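Local coordinates for conserved membrane protein (Chlamydia abortus, PDB 6GZU) that acts as a secreted effector enzyme of the CE clan that combines deubiquitinating and acetyltransferase activities and brings about Golgi fragmentation, at residues A[196-200]-A[201-205]; A[208-211]-A[212-216]; A[81-84]-A[85-89]; A[23-26]-A[27-31]. All coordinates share one frame; numbering follows the deposited sequence.

Interaction 1 of 4, residues A[196-200]-A[201-205]; sequences PIQQD and STSCG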
ATOM      1  N   PRO A 196      -1.864  11.774  15.689  1.00 28.24           N
ATOM      2  CA  PRO A 196      -0.715  11.890  14.770  1.00 27.70           C
ATOM      3  C   PRO A 196       0.602  11.523  15.425  1.00 28.61           C
ATOM      4  O   PRO A 196       0.880  11.939  16.561  1.00 30.68           O
ATOM      5  CB  PRO A 196      -0.705  13.373  14.412  1.00 28.88           C
ATOM      6  CG  PRO A 196      -2.169  13.801  14.607  1.00 29.11           C
ATOM      7  CD  PRO A 196      -2.688  12.993  15.728  1.00 28.18           C
ATOM      8  N   ILE A 197       1.403  10.753  14.707  1.00 27.86           N
ATOM      9  CA  ILE A 197       2.767  10.432  15.115  1.00 29.90           C
ATOM     10  C   ILE A 197       3.817  11.242  14.329  1.00 31.06           C
ATOM     11  O   ILE A 197       4.916  11.438  14.812  1.00 34.15           O
ATOM     12  CB  ILE A 197       3.039   8.899  15.044  1.00 31.14           C
ATOM     13  CG1 ILE A 197       2.888   8.383  13.636  1.00 30.91           C
ATOM     14  CG2 ILE A 197       2.098   8.143  15.982  1.00 32.94           C
ATOM     15  CD1 ILE A 197       2.945   6.856  13.577  1.00 32.16           C
ATOM     16  N   GLN A 198       3.490  11.698  13.123  1.00 31.12           N
ATOM     17  CA  GLN A 198       4.440  12.413  12.268  1.00 30.85           C
ATOM     18  C   GLN A 198       4.524  13.837  12.756  1.00 32.96           C
ATOM     19  O   GLN A 198       3.502  14.413  13.102  1.00 34.01           O
ATOM     20  CB  GLN A 198       3.987  12.375  10.805  1.00 30.15           C
ATOM     21  CG  GLN A 198       4.762  13.286   9.835  1.00 28.44           C
ATOM     22  CD  GLN A 198       4.204  13.191   8.442  1.00 30.32           C
ATOM     23  OE1 GLN A 198       3.526  12.211   8.115  1.00 32.20           O
ATOM     24  NE2 GLN A 198       4.438  14.184   7.624  1.00 29.74           N
ATOM     25  N   GLN A 199       5.749  14.397  12.761  1.00 36.50           N
ATOM     26  CA  GLN A 199       6.054  15.692  13.368  1.00 41.95           C
ATOM     27  C   GLN A 199       6.572  16.742  12.407  1.00 42.03           C
ATOM     28  O   GLN A 199       6.899  17.840  12.831  1.00 43.75           O
ATOM     29  CB  GLN A 199       7.136  15.532  14.440  1.00 46.49           C
ATOM     30  CG  GLN A 199       6.892  14.408  15.413  1.00 50.48           C
ATOM     31  CD  GLN A 199       5.710  14.673  16.327  1.00 54.45           C
ATOM     32  OE1 GLN A 199       5.308  15.836  16.552  1.00 56.15           O
ATOM     33  NE2 GLN A 199       5.154  13.596  16.884  1.00 55.49           N
ATOM     34  N   ASP A 200       6.693  16.402  11.137  1.00 42.60           N
ATOM     35  CA  ASP A 200       7.195  17.329  10.143  1.00 43.25           C
ATOM     36  C   ASP A 200       6.317  17.242   8.907  1.00 44.85           C
ATOM     37  O   ASP A 200       5.262  16.610   8.918  1.00 44.01           O
ATOM     38  CB  ASP A 200       8.649  16.985   9.826  1.00 45.50           C
ATOM     39  CG  ASP A 200       8.817  15.547   9.426  1.00 47.66           C
ATOM     40  OD1 ASP A 200       7.976  15.063   8.632  1.00 48.91           O
ATOM     41  OD2 ASP A 200       9.784  14.896   9.912  1.00 50.00           O
ATOM     42  N   SER A 201       6.737  17.857   7.819  1.00 45.22           N
ATOM     43  CA  SER A 201       5.837  17.936   6.678  1.00 45.15           C
ATOM     44  C   SER A 201       6.195  16.892   5.625  1.00 43.97           C
ATOM     45  O   SER A 201       5.529  16.787   4.585  1.00 44.91           O
ATOM     46  CB  SER A 201       5.885  19.340   6.080  1.00 47.23           C
ATOM     47  OG  SER A 201       7.205  19.850   6.150  1.00 48.89           O
ATOM     48  N   THR A 202       7.238  16.112   5.900  1.00 41.77           N
ATOM     49  CA  THR A 202       7.925  15.398   4.829  1.00 39.69           C
ATOM     50  C   THR A 202       8.198  13.902   5.051  1.00 37.14           C
ATOM     51  O   THR A 202       8.539  13.197   4.095  1.00 39.80           O
ATOM     52  CB  THR A 202       9.274  16.086   4.506  1.00 41.71           C
ATOM     53  OG1 THR A 202      10.148  15.991   5.638  1.00 43.52           O
ATOM     54  CG2 THR A 202       9.068  17.571   4.158  1.00 43.71           C
ATOM     55  N   SER A 203       8.060  13.420   6.293  1.00 34.07           N
ATOM     56  CA  SER A 203       8.450  12.038   6.663  1.00 32.29           C
ATOM     57  C   SER A 203       7.386  10.961   6.543  1.00 29.42           C
ATOM     58  O   SER A 203       7.620   9.815   6.966  1.00 28.47           O
ATOM     59  CB  SER A 203       8.948  11.960   8.090  1.00 33.97           C
ATOM     60  OG  SER A 203       7.957  12.416   8.992  1.00 36.31           O
ATOM     61  N   CYS A 204       6.221  11.284   5.980  1.00 25.45           N
ATOM     62  CA  CYS A 204       5.137  10.291   5.868  1.00 25.09           C
ATOM     63  C   CYS A 204       5.558   9.003   5.203  1.00 24.19           C
ATOM     64  O   CYS A 204       5.083   7.919   5.636  1.00 23.86           O
ATOM     65  CB  CYS A 204       3.960  10.898   5.103  1.00 26.80           C
ATOM     66  SG  CYS A 204       4.484  11.735   3.579  1.00 28.01           S
ATOM     67  N   GLY A 205       6.372   9.086   4.136  1.00 23.34           N
ATOM     68  CA  GLY A 205       6.783   7.883   3.404  1.00 24.56           C
ATOM     69  C   GLY A 205       7.668   6.974   4.243  1.00 25.57           C
ATOM     70  O   GLY A 205       7.616   5.743   4.116  1.00 24.38           O
TER
HETATM   71  O   HOH W   1       3.141  14.442   4.968  1.00 31.16           O
HETATM   72  O   HOH W   2       8.038  12.856  11.799  1.00 37.18           O

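Interaction 2 of 4, residues A[208-211]-A[212-216]; sequences LSLF and LDKYL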
ATOM      1  N   LEU A 208       5.273   5.208   6.976  1.00 19.33           N
ATOM      2  CA  LEU A 208       4.420   4.107   6.520  1.00 19.49           C
ATOM      3  C   LEU A 208       5.308   2.905   6.175  1.00 19.62           C
ATOM      4  O   LEU A 208       4.863   1.749   6.348  1.00 19.65           O
ATOM      5  CB  LEU A 208       3.552   4.530   5.335  1.00 20.90           C
ATOM      6  CG  LEU A 208       4.245   4.805   3.986  1.00 20.45           C
ATOM      7  CD1 LEU A 208       4.435   3.478   3.179  1.00 21.91           C
ATOM      8  CD2 LEU A 208       3.454   5.830   3.174  1.00 22.16           C
ATOM      9  N   SER A 209       6.558   3.133   5.745  1.00 19.47           N
ATOM     10  CA  SER A 209       7.461   2.023   5.452  1.00 20.86           C
ATOM     11  C   SER A 209       7.871   1.298   6.735  1.00 20.67           C
ATOM     12  O   SER A 209       7.913   0.047   6.779  1.00 20.75           O
ATOM     13  CB  SER A 209       8.694   2.533   4.699  1.00 21.88           C
ATOM     14  OG  SER A 209       8.312   3.072   3.443  1.00 22.85           O
ATOM     15  N   LEU A 210       8.181   2.071   7.782  1.00 21.04           N
ATOM     16  CA  LEU A 210       8.464   1.488   9.100  1.00 22.80           C
ATOM     17  C   LEU A 210       7.238   0.713   9.600  1.00 23.27           C
ATOM     18  O   LEU A 210       7.362  -0.403  10.130  1.00 22.39           O
ATOM     19  CB  LEU A 210       8.833   2.600  10.106  1.00 24.37           C
ATOM     20  CG  LEU A 210       9.194   2.326  11.570  1.00 27.41           C
ATOM     21  CD1 LEU A 210       9.895   3.578  12.154  1.00 28.45           C
ATOM     22  CD2 LEU A 210       7.957   2.008  12.426  1.00 28.03           C
ATOM     23  N   PHE A 211       6.050   1.289   9.456  1.00 21.06           N
ATOM     24  CA  PHE A 211       4.857   0.586   9.910  1.00 21.20           C
ATOM     25  C   PHE A 211       4.719  -0.771   9.225  1.00 21.29           C
ATOM     26  O   PHE A 211       4.438  -1.788   9.895  1.00 21.60           O
ATOM     27  CB  PHE A 211       3.591   1.423   9.723  1.00 20.24           C
ATOM     28  CG  PHE A 211       2.352   0.681  10.105  1.00 19.84           C
ATOM     29  CD1 PHE A 211       2.072   0.445  11.458  1.00 21.69           C
ATOM     30  CD2 PHE A 211       1.546   0.139   9.119  1.00 19.47           C
ATOM     31  CE1 PHE A 211       0.964  -0.300  11.854  1.00 21.53           C
ATOM     32  CE2 PHE A 211       0.405  -0.593   9.473  1.00 20.39           C
ATOM     33  CZ  PHE A 211       0.114  -0.800  10.856  1.00 19.66           C
ATOM     34  N   LEU A 212       4.845  -0.786   7.909  1.00 20.87           N
ATOM     35  CA  LEU A 212       4.639  -2.056   7.206  1.00 21.10           C
ATOM     36  C   LEU A 212       5.693  -3.071   7.667  1.00 20.23           C
ATOM     37  O   LEU A 212       5.404  -4.252   7.848  1.00 20.96           O
ATOM     38  CB  LEU A 212       4.729  -1.878   5.694  1.00 20.06           C
ATOM     39  CG  LEU A 212       4.481  -3.181   4.907  1.00 20.24           C
ATOM     40  CD1 LEU A 212       3.053  -3.699   5.148  1.00 21.87           C
ATOM     41  CD2 LEU A 212       4.687  -2.882   3.450  1.00 20.20           C
ATOM     42  N   ASP A 213       6.935  -2.621   7.820  1.00 21.42           N
ATOM     43  CA  ASP A 213       8.031  -3.437   8.338  1.00 23.68           C
ATOM     44  C   ASP A 213       7.616  -4.160   9.626  1.00 24.57           C
ATOM     45  O   ASP A 213       7.722  -5.381   9.746  1.00 25.73           O
ATOM     46  CB  ASP A 213       9.209  -2.512   8.597  1.00 25.26           C
ATOM     47  CG  ASP A 213      10.506  -3.203   8.511  1.00 27.94           C
ATOM     48  OD1 ASP A 213      10.722  -4.162   9.277  1.00 31.52           O
ATOM     49  OD2 ASP A 213      11.337  -2.778   7.687  1.00 27.60           O
ATOM     50  N   LYS A 214       7.091  -3.403  10.578  1.00 22.85           N
ATOM     51  CA  LYS A 214       6.693  -3.976  11.844  1.00 23.89           C
ATOM     52  C   LYS A 214       5.412  -4.780  11.762  1.00 23.50           C
ATOM     53  O   LYS A 214       5.286  -5.795  12.432  1.00 24.60           O
ATOM     54  CB  LYS A 214       6.518  -2.837  12.840  1.00 26.06           C
ATOM     55  CG  LYS A 214       7.732  -1.940  12.952  1.00 31.48           C
ATOM     56  CD  LYS A 214       8.522  -2.284  14.140  1.00 35.95           C
ATOM     57  CE  LYS A 214       9.683  -1.316  14.243  1.00 38.76           C
ATOM     58  NZ  LYS A 214      10.820  -1.832  15.030  1.00 42.78           N
ATOM     59  N   TYR A 215       4.460  -4.312  10.962  1.00 21.38           N
ATOM     60  CA  TYR A 215       3.183  -5.019  10.767  1.00 21.60           C
ATOM     61  C   TYR A 215       3.417  -6.421  10.258  1.00 22.46           C
ATOM     62  O   TYR A 215       2.698  -7.351  10.662  1.00 22.35           O
ATOM     63  CB  TYR A 215       2.270  -4.240   9.797  1.00 21.48           C
ATOM     64  CG  TYR A 215       1.004  -4.943   9.394  1.00 21.32           C
ATOM     65  CD1 TYR A 215       0.991  -5.800   8.306  1.00 22.60           C
ATOM     66  CD2 TYR A 215      -0.196  -4.729  10.080  1.00 21.06           C
ATOM     67  CE1 TYR A 215      -0.172  -6.453   7.926  1.00 21.48           C
ATOM     68  CE2 TYR A 215      -1.348  -5.400   9.713  1.00 21.09           C
ATOM     69  CZ  TYR A 215      -1.328  -6.266   8.638  1.00 22.14           C
ATOM     70  OH  TYR A 215      -2.468  -6.927   8.223  1.00 24.28           O
ATOM     71  N   LEU A 216       4.367  -6.584   9.338  1.00 20.90           N
ATOM     72  CA  LEU A 216       4.580  -7.898   8.731  1.00 23.29           C
ATOM     73  C   LEU A 216       5.177  -8.905   9.735  1.00 26.64           C
ATOM     74  O   LEU A 216       5.054 -10.132   9.556  1.00 27.82           O
ATOM     75  CB  LEU A 216       5.473  -7.782   7.461  1.00 23.63           C
ATOM     76  CG  LEU A 216       4.755  -7.102   6.268  1.00 23.26           C
ATOM     77  CD1 LEU A 216       5.749  -6.814   5.155  1.00 22.84           C
ATOM     78  CD2 LEU A 216       3.600  -7.988   5.718  1.00 23.64           C
TER

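Interaction 3 of 4, residues A[81-84]-A[85-89]; sequences QNNY and QDYPH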
ATOM      1  N   GLN A  81       1.551 -10.269 -15.705  1.00 38.44           N
ATOM      2  CA  GLN A  81       2.595 -10.959 -16.445  1.00 40.90           C
ATOM      3  C   GLN A  81       3.089 -10.112 -17.623  1.00 44.13           C
ATOM      4  O   GLN A  81       2.324  -9.350 -18.230  1.00 46.70           O
ATOM      5  CB  GLN A  81       2.106 -12.360 -16.831  1.00 42.15           C
ATOM      6  CG  GLN A  81       1.864 -13.236 -15.583  1.00 42.83           C
ATOM      7  N   ASN A  82       4.377 -10.225 -17.922  1.00 45.12           N
ATOM      8  CA  ASN A  82       4.946  -9.515 -19.063  1.00 44.88           C
ATOM      9  C   ASN A  82       4.741  -8.002 -18.969  1.00 41.36           C
ATOM     10  O   ASN A  82       4.582  -7.313 -19.972  1.00 42.35           O
ATOM     11  CB  ASN A  82       4.360 -10.070 -20.365  1.00 48.11           C
ATOM     12  CG  ASN A  82       5.362 -10.111 -21.467  1.00 49.47           C
ATOM     13  N   ASN A  83       4.724  -7.491 -17.752  1.00 35.36           N
ATOM     14  CA  ASN A  83       4.598  -6.048 -17.554  1.00 31.72           C
ATOM     15  C   ASN A  83       5.787  -5.548 -16.752  1.00 29.61           C
ATOM     16  O   ASN A  83       5.791  -5.623 -15.529  1.00 27.74           O
ATOM     17  CB  ASN A  83       3.270  -5.689 -16.867  1.00 32.76           C
ATOM     18  CG  ASN A  83       3.089  -4.202 -16.671  1.00 34.81           C
ATOM     19  OD1 ASN A  83       4.037  -3.419 -16.727  1.00 34.90           O
ATOM     20  ND2 ASN A  83       1.868  -3.806 -16.407  1.00 35.14           N
ATOM     21  N   TYR A  84       6.789  -5.014 -17.440  1.00 28.49           N
ATOM     22  CA  TYR A  84       8.033  -4.631 -16.796  1.00 28.33           C
ATOM     23  C   TYR A  84       8.068  -3.174 -16.405  1.00 27.31           C
ATOM     24  O   TYR A  84       9.059  -2.707 -15.865  1.00 29.47           O
ATOM     25  CB  TYR A  84       9.210  -4.968 -17.725  1.00 30.35           C
ATOM     26  CG  TYR A  84       9.355  -6.438 -17.907  1.00 34.62           C
ATOM     27  CD1 TYR A  84      10.078  -7.205 -16.995  1.00 36.28           C
ATOM     28  CD2 TYR A  84       8.767  -7.066 -18.971  1.00 36.61           C
ATOM     29  CE1 TYR A  84      10.200  -8.568 -17.156  1.00 38.78           C
ATOM     30  CE2 TYR A  84       8.902  -8.418 -19.158  1.00 37.77           C
ATOM     31  CZ  TYR A  84       9.592  -9.163 -18.250  1.00 38.79           C
ATOM     32  OH  TYR A  84       9.664 -10.509 -18.473  1.00 41.57           O
ATOM     33  N   GLN A  85       6.970  -2.451 -16.622  1.00 27.70           N
ATOM     34  CA  GLN A  85       6.871  -1.071 -16.198  1.00 29.04           C
ATOM     35  C   GLN A  85       6.233  -1.019 -14.825  1.00 26.25           C
ATOM     36  O   GLN A  85       6.780  -0.427 -13.899  1.00 27.11           O
ATOM     37  CB  GLN A  85       6.032  -0.294 -17.179  1.00 32.32           C
ATOM     38  CG  GLN A  85       5.856   1.160 -16.812  1.00 37.43           C
ATOM     39  CD  GLN A  85       5.152   1.891 -17.917  1.00 43.09           C
ATOM     40  OE1 GLN A  85       3.969   1.630 -18.188  1.00 46.27           O
ATOM     41  NE2 GLN A  85       5.876   2.785 -18.598  1.00 43.99           N
ATOM     42  N   ASP A  86       5.075  -1.659 -14.675  1.00 25.75           N
ATOM     43  CA  ASP A  86       4.430  -1.733 -13.362  1.00 24.36           C
ATOM     44  C   ASP A  86       4.921  -2.893 -12.500  1.00 23.38           C
ATOM     45  O   ASP A  86       5.047  -2.755 -11.286  1.00 22.59           O
ATOM     46  CB  ASP A  86       2.923  -1.900 -13.513  1.00 26.27           C
ATOM     47  CG  ASP A  86       2.279  -0.751 -14.230  1.00 29.44           C
ATOM     48  OD1 ASP A  86       2.056   0.290 -13.575  1.00 30.04           O
ATOM     49  OD2 ASP A  86       1.929  -0.917 -15.420  1.00 31.82           O
ATOM     50  N   TYR A  87       5.139  -4.052 -13.119  1.00 22.86           N
ATOM     51  CA  TYR A  87       5.396  -5.284 -12.356  1.00 23.27           C
ATOM     52  C   TYR A  87       6.622  -6.063 -12.794  1.00 24.32           C
ATOM     53  O   TYR A  87       6.528  -7.265 -12.991  1.00 25.63           O
ATOM     54  CB  TYR A  87       4.165  -6.228 -12.381  1.00 23.78           C
ATOM     55  CG  TYR A  87       2.871  -5.532 -12.029  1.00 23.36           C
ATOM     56  CD1 TYR A  87       2.609  -5.131 -10.730  1.00 23.90           C
ATOM     57  CD2 TYR A  87       1.891  -5.278 -13.010  1.00 23.50           C
ATOM     58  CE1 TYR A  87       1.424  -4.473 -10.408  1.00 22.61           C
ATOM     59  CE2 TYR A  87       0.696  -4.615 -12.698  1.00 24.86           C
ATOM     60  CZ  TYR A  87       0.480  -4.224 -11.396  1.00 23.12           C
ATOM     61  OH  TYR A  87      -0.671  -3.554 -11.095  1.00 25.51           O
ATOM     62  N   PRO A  88       7.786  -5.418 -12.896  1.00 24.46           N
ATOM     63  CA  PRO A  88       8.944  -6.227 -13.300  1.00 25.31           C
ATOM     64  C   PRO A  88       9.287  -7.268 -12.231  1.00 24.70           C
ATOM     65  O   PRO A  88       9.849  -8.316 -12.553  1.00 26.50           O
ATOM     66  CB  PRO A  88      10.063  -5.190 -13.402  1.00 24.95           C
ATOM     67  CG  PRO A  88       9.617  -4.046 -12.457  1.00 23.40           C
ATOM     68  CD  PRO A  88       8.125  -4.014 -12.600  1.00 23.88           C
ATOM     69  N   HIS A  89       8.929  -6.977 -10.974  1.00 24.73           N
ATOM     70  CA  HIS A  89       9.224  -7.850  -9.839  1.00 25.70           C
ATOM     71  C   HIS A  89       8.294  -9.076  -9.795  1.00 27.53           C
ATOM     72  O   HIS A  89       8.506  -9.980  -8.979  1.00 29.95           O
ATOM     73  CB  HIS A  89       9.122  -7.058  -8.536  1.00 23.92           C
ATOM     74  CG  HIS A  89       7.795  -6.393  -8.356  1.00 22.85           C
ATOM     75  ND1 HIS A  89       7.324  -5.422  -9.222  1.00 21.68           N
ATOM     76  CD2 HIS A  89       6.836  -6.572  -7.420  1.00 23.72           C
ATOM     77  CE1 HIS A  89       6.127  -5.030  -8.819  1.00 21.79           C
ATOM     78  NE2 HIS A  89       5.818  -5.699  -7.716  1.00 23.03           N
TER
HETATM   79  O   HOH W   3       5.472  -8.827 -15.142  1.00 29.37           O

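Interaction 4 of 4, residues A[23-26]-A[27-31]; sequences ISTH and LIRLS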
ATOM      1  N   ILE A  23       9.809   4.527  -1.331  1.00 22.68           N
ATOM      2  CA  ILE A  23       8.840   3.688  -0.654  1.00 20.32           C
ATOM      3  C   ILE A  23       8.769   2.317  -1.338  1.00 20.76           C
ATOM      4  O   ILE A  23       8.821   1.275  -0.684  1.00 19.80           O
ATOM      5  CB  ILE A  23       7.446   4.333  -0.701  1.00 20.81           C
ATOM      6  CG1 ILE A  23       7.420   5.594   0.175  1.00 23.36           C
ATOM      7  CG2 ILE A  23       6.391   3.336  -0.216  1.00 22.74           C
ATOM      8  CD1 ILE A  23       6.230   6.532  -0.134  1.00 24.86           C
ATOM      9  N   SER A  24       8.672   2.315  -2.659  1.00 21.21           N
ATOM     10  CA  SER A  24       8.596   1.045  -3.380  1.00 21.75           C
ATOM     11  C   SER A  24       9.846   0.203  -3.172  1.00 21.16           C
ATOM     12  O   SER A  24       9.743  -1.020  -3.143  1.00 21.91           O
ATOM     13  CB  SER A  24       8.385   1.299  -4.869  1.00 23.51           C
ATOM     14  OG  SER A  24       7.085   1.812  -5.084  1.00 24.03           O
ATOM     15  N   THR A  25      10.999   0.841  -3.028  1.00 21.48           N
ATOM     16  CA  THR A  25      12.237   0.110  -2.777  1.00 21.14           C
ATOM     17  C   THR A  25      12.101  -0.620  -1.449  1.00 20.75           C
ATOM     18  O   THR A  25      12.529  -1.769  -1.345  1.00 21.61           O
ATOM     19  CB  THR A  25      13.443   1.081  -2.753  1.00 22.94           C
ATOM     20  OG1 THR A  25      13.613   1.607  -4.071  1.00 24.61           O
ATOM     21  CG2 THR A  25      14.783   0.401  -2.363  1.00 25.63           C
ATOM     22  N   HIS A  26      11.575   0.054  -0.416  1.00 20.62           N
ATOM     23  CA  HIS A  26      11.379  -0.637   0.856  1.00 20.97           C
ATOM     24  C   HIS A  26      10.384  -1.786   0.773  1.00 20.62           C
ATOM     25  O   HIS A  26      10.573  -2.817   1.420  1.00 22.06           O
ATOM     26  CB  HIS A  26      11.069   0.318   2.024  1.00 20.76           C
ATOM     27  CG  HIS A  26      11.341  -0.307   3.355  1.00 22.41           C
ATOM     28  ND1 HIS A  26      12.622  -0.661   3.743  1.00 24.90           N
ATOM     29  CD2 HIS A  26      10.509  -0.704   4.346  1.00 22.48           C
ATOM     30  CE1 HIS A  26      12.562  -1.215   4.943  1.00 25.50           C
ATOM     31  NE2 HIS A  26      11.289  -1.273   5.318  1.00 24.13           N
ATOM     32  N   LEU A  27       9.307  -1.610   0.018  1.00 20.13           N
ATOM     33  CA  LEU A  27       8.361  -2.713  -0.197  1.00 19.57           C
ATOM     34  C   LEU A  27       9.047  -3.904  -0.845  1.00 20.89           C
ATOM     35  O   LEU A  27       8.868  -5.041  -0.402  1.00 21.56           O
ATOM     36  CB  LEU A  27       7.122  -2.246  -0.976  1.00 21.78           C
ATOM     37  CG  LEU A  27       6.052  -1.510  -0.159  1.00 23.89           C
ATOM     38  CD1 LEU A  27       6.460  -0.492   0.834  1.00 29.46           C
ATOM     39  CD2 LEU A  27       5.034  -0.942  -1.184  1.00 27.20           C
ATOM     40  N   ILE A  28       9.895  -3.667  -1.848  1.00 21.42           N
ATOM     41  CA  ILE A  28      10.623  -4.754  -2.482  1.00 22.23           C
ATOM     42  C   ILE A  28      11.586  -5.413  -1.482  1.00 21.55           C
ATOM     43  O   ILE A  28      11.697  -6.656  -1.424  1.00 22.23           O
ATOM     44  CB  ILE A  28      11.411  -4.263  -3.743  1.00 22.06           C
ATOM     45  CG1 ILE A  28      10.447  -3.909  -4.887  1.00 22.85           C
ATOM     46  CG2 ILE A  28      12.457  -5.307  -4.231  1.00 22.07           C
ATOM     47  CD1 ILE A  28       9.623  -5.130  -5.418  1.00 21.63           C
ATOM     48  N   ARG A  29      12.298  -4.599  -0.702  1.00 22.40           N
ATOM     49  CA  ARG A  29      13.144  -5.126   0.375  1.00 23.15           C
ATOM     50  C   ARG A  29      12.322  -6.050   1.304  1.00 23.38           C
ATOM     51  O   ARG A  29      12.725  -7.183   1.582  1.00 23.30           O
ATOM     52  CB  ARG A  29      13.740  -3.956   1.140  1.00 25.30           C
ATOM     53  CG  ARG A  29      14.648  -4.262   2.278  1.00 28.27           C
ATOM     54  CD  ARG A  29      15.164  -2.929   2.883  1.00 28.03           C
ATOM     55  NE  ARG A  29      16.057  -2.174   2.014  1.00 28.81           N
ATOM     56  CZ  ARG A  29      15.864  -0.946   1.519  1.00 29.00           C
ATOM     57  NH1 ARG A  29      14.763  -0.231   1.783  1.00 27.51           N
ATOM     58  NH2 ARG A  29      16.797  -0.429   0.712  1.00 32.18           N
ATOM     59  N   LEU A  30      11.156  -5.578   1.736  1.00 22.24           N
ATOM     60  CA  LEU A  30      10.275  -6.389   2.577  1.00 21.64           C
ATOM     61  C   LEU A  30       9.792  -7.643   1.881  1.00 22.62           C
ATOM     62  O   LEU A  30       9.653  -8.688   2.522  1.00 24.09           O
ATOM     63  CB  LEU A  30       9.079  -5.558   3.074  1.00 22.19           C
ATOM     64  CG  LEU A  30       9.512  -4.544   4.123  1.00 22.28           C
ATOM     65  CD1 LEU A  30       8.346  -3.600   4.404  1.00 21.81           C
ATOM     66  CD2 LEU A  30       9.975  -5.219   5.385  1.00 23.63           C
ATOM     67  N   SER A  31       9.555  -7.568   0.575  1.00 21.60           N
ATOM     68  CA  SER A  31       9.072  -8.741  -0.160  1.00 22.02           C
ATOM     69  C   SER A  31      10.118  -9.829  -0.214  1.00 23.30           C
ATOM     70  O   SER A  31       9.768 -10.980  -0.428  1.00 24.54           O
ATOM     71  CB  SER A  31       8.618  -8.371  -1.582  1.00 23.68           C
ATOM     72  OG  SER A  31       9.743  -8.236  -2.447  1.00 25.09           O
TER

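Interaction 1 of 4, residues A[196-200]-A[201-205]
Q198 reaches across the turn to the start of helix 204-217, and its side chain meets S203 and C204. Beyond CB, with CG anti to the backbone N (chi1 170°), the chain runs extended. Q198 CG passes 3.4 Å from S203 OG. Q198 CD lies 3.7 Å from C204 N. At the tip, Q198 OE1 rests 3.3 Å from C204 CB and takes its hydrogen bond from S152 OG. Q198 NE2 donates to D200 O at 2.9 Å, coming from above that carbonyl plane, and also to water 1. Both ends of the amide are thus held. In Ulp1-like peptidases the nucleophilic cysteine opens a helix, and a glutamine six residues earlier serves the oxyanion hole. C204 and Q198 have this spacing, and C204 touches H134, so a catalytic role is probable. Within the loop, D200 OD1 and T202 N form an Asx turn, with T202 N above the carboxylate plane. D200 OD1 also takes S203 N at 2.9 Å and S203 OG at 2.7 Å. These two arrive on the syn side, tilted from the carboxylate plane. S203 sits at the N-cap position, and water 2 links its OG to Q199 N.

Interaction 2 of 4, residues A[208-211]-A[212-216]
F211 and Y215 meet one turn apart on helix 204-217. This is the helix that carries C204 at its N-terminal end and packs against the central mixed sheet, an arrangement characteristic of CE-clan cysteine peptidases. The backbone hydrogen bonds are those of a regular alpha helix. L212 N, D213 N and K214 N bond to the carbonyl O of L208, S209 and L210. Y215 N reaches F211 O at 2.7 Å, shorter than the other three. The aromatic contact is oblique. The centroids of the F211 and Y215 rings are 5.9 Å apart, with their planes at 41°. Both rings leave the helix with CG anti to the backbone N. Y215 CB lies over one face of the F211 ring, toward the rim, and F211 CZ is 4.0 Å from Y215 CD2. F211 also stacks on F150, and Y215 OH bonds to E146 and N141. L208, F211 and L212 face strand 134-141, while L210 packs on helix 228-241. L210 and K214 make a second apolar contact. Their side chains cross obliquely, L210 CD2 standing 4.0 Å from K214 CG. The K214 chain bends at chi2 (-100°), and K214 CG lies 3.2 Å from L210 O.

Interaction 3 of 4, residues A[81-84]-A[85-89]
N83 and D86 are brought together by different first torsions. N83 CG stands anti to its own N (chi1 -179°), which turns the amide forward over the following residues. D86 CG lies beside its backbone N (chi1 -61°), and its carboxylate swings back to the amide. The two planes are 80° apart. N83 OD1 accepts Q85 N at 3.1 Å in the carbonyl plane, which makes an Asx turn. N83 OD1 also accepts D86 N at 2.9 Å, from above that plane. In return N83 ND2 donates to D86 OD2 at 3.1 Å, meeting the carboxylate on its anti side. D86 OD1 is bonded to S41 OG. The Y87 ring lies close by, with Y87 CD2 3.7 Å from N83 ND2, while Y84 CD1 packs 4.1 Å from P88 CB. Water 3 takes a hydrogen bond from N83 N. This loop precedes strand 100-107 and adjoins the zinc site of H60, C78, H80 and C95. Y87 meets the ring of the zinc ligand H80 edge-to-face. With OD1 taking two backbone N-H groups and ND2 facing a carboxylate, the bonds fix which way round the N83 amide lies.

Interaction 4 of 4, residues A[23-26]-A[27-31]
H26 and R29 touch through a side-chain hydrogen bond. R29 NH1 donates to H26 ND1 at 2.9 Å, with an N-H...acceptor angle of 158°. The donor lies in the plane of the imidazole, at its edge, and ND1 lies in the plane of the guanidinium. The two planes are 41° apart. R29 starts extended and bends at chi3 (-68°), which turns NH1 back to the ring. R29 CD sits 3.5 Å from H26 ND1. At another part of the ring, H26 CD2 meets L30 CD1 at 3.6 Å. The guanidinium is also flanked by T25: its carbonyl O lies over one face, toward the rim, and T25 CG2 is 3.8 Å from R29 NH2. All these groups project from helix 20-33, where backbone i to i+4 bonds such as L30 N to H26 O at 2.8 Å set their spacing. Nearer the start of the helix, I23 and L27 lie side by side, I23 CG2 being 4.0 Å from L27 CD1, and both touch P104 of strand 100-107. Outside the helix, R29 NE bonds to R245 O and fixes the far side of the guanidinium. H26 NE2 is hydrogen-bonded to D213 OD2. With ND1 accepting from R29, this is consistent with a neutral H26 protonated on NE2. The H26 ring also meets F238 edge-to-face.

Overall arrangement
Along the chain the order is interaction 4, interaction 3, interaction 1 and interaction 2. Each closes only a helical turn or a tight loop, so none nests in or crosses another. Interaction 4, on helix 20-33, is the hub. Its I28 packs on H89 of interaction 3, which adjoins the zinc site through Y87. Its I23 touches G205 of interaction 1, and its L30 packs on L212 of interaction 2. Interaction 1 leads from the loop after strand 188-191 into helix 204-217, and interaction 2 continues that helix over the central sheet. Interactions 1 and 3 lie on opposite sides of the chain's centre, with centres about 31 Å apart.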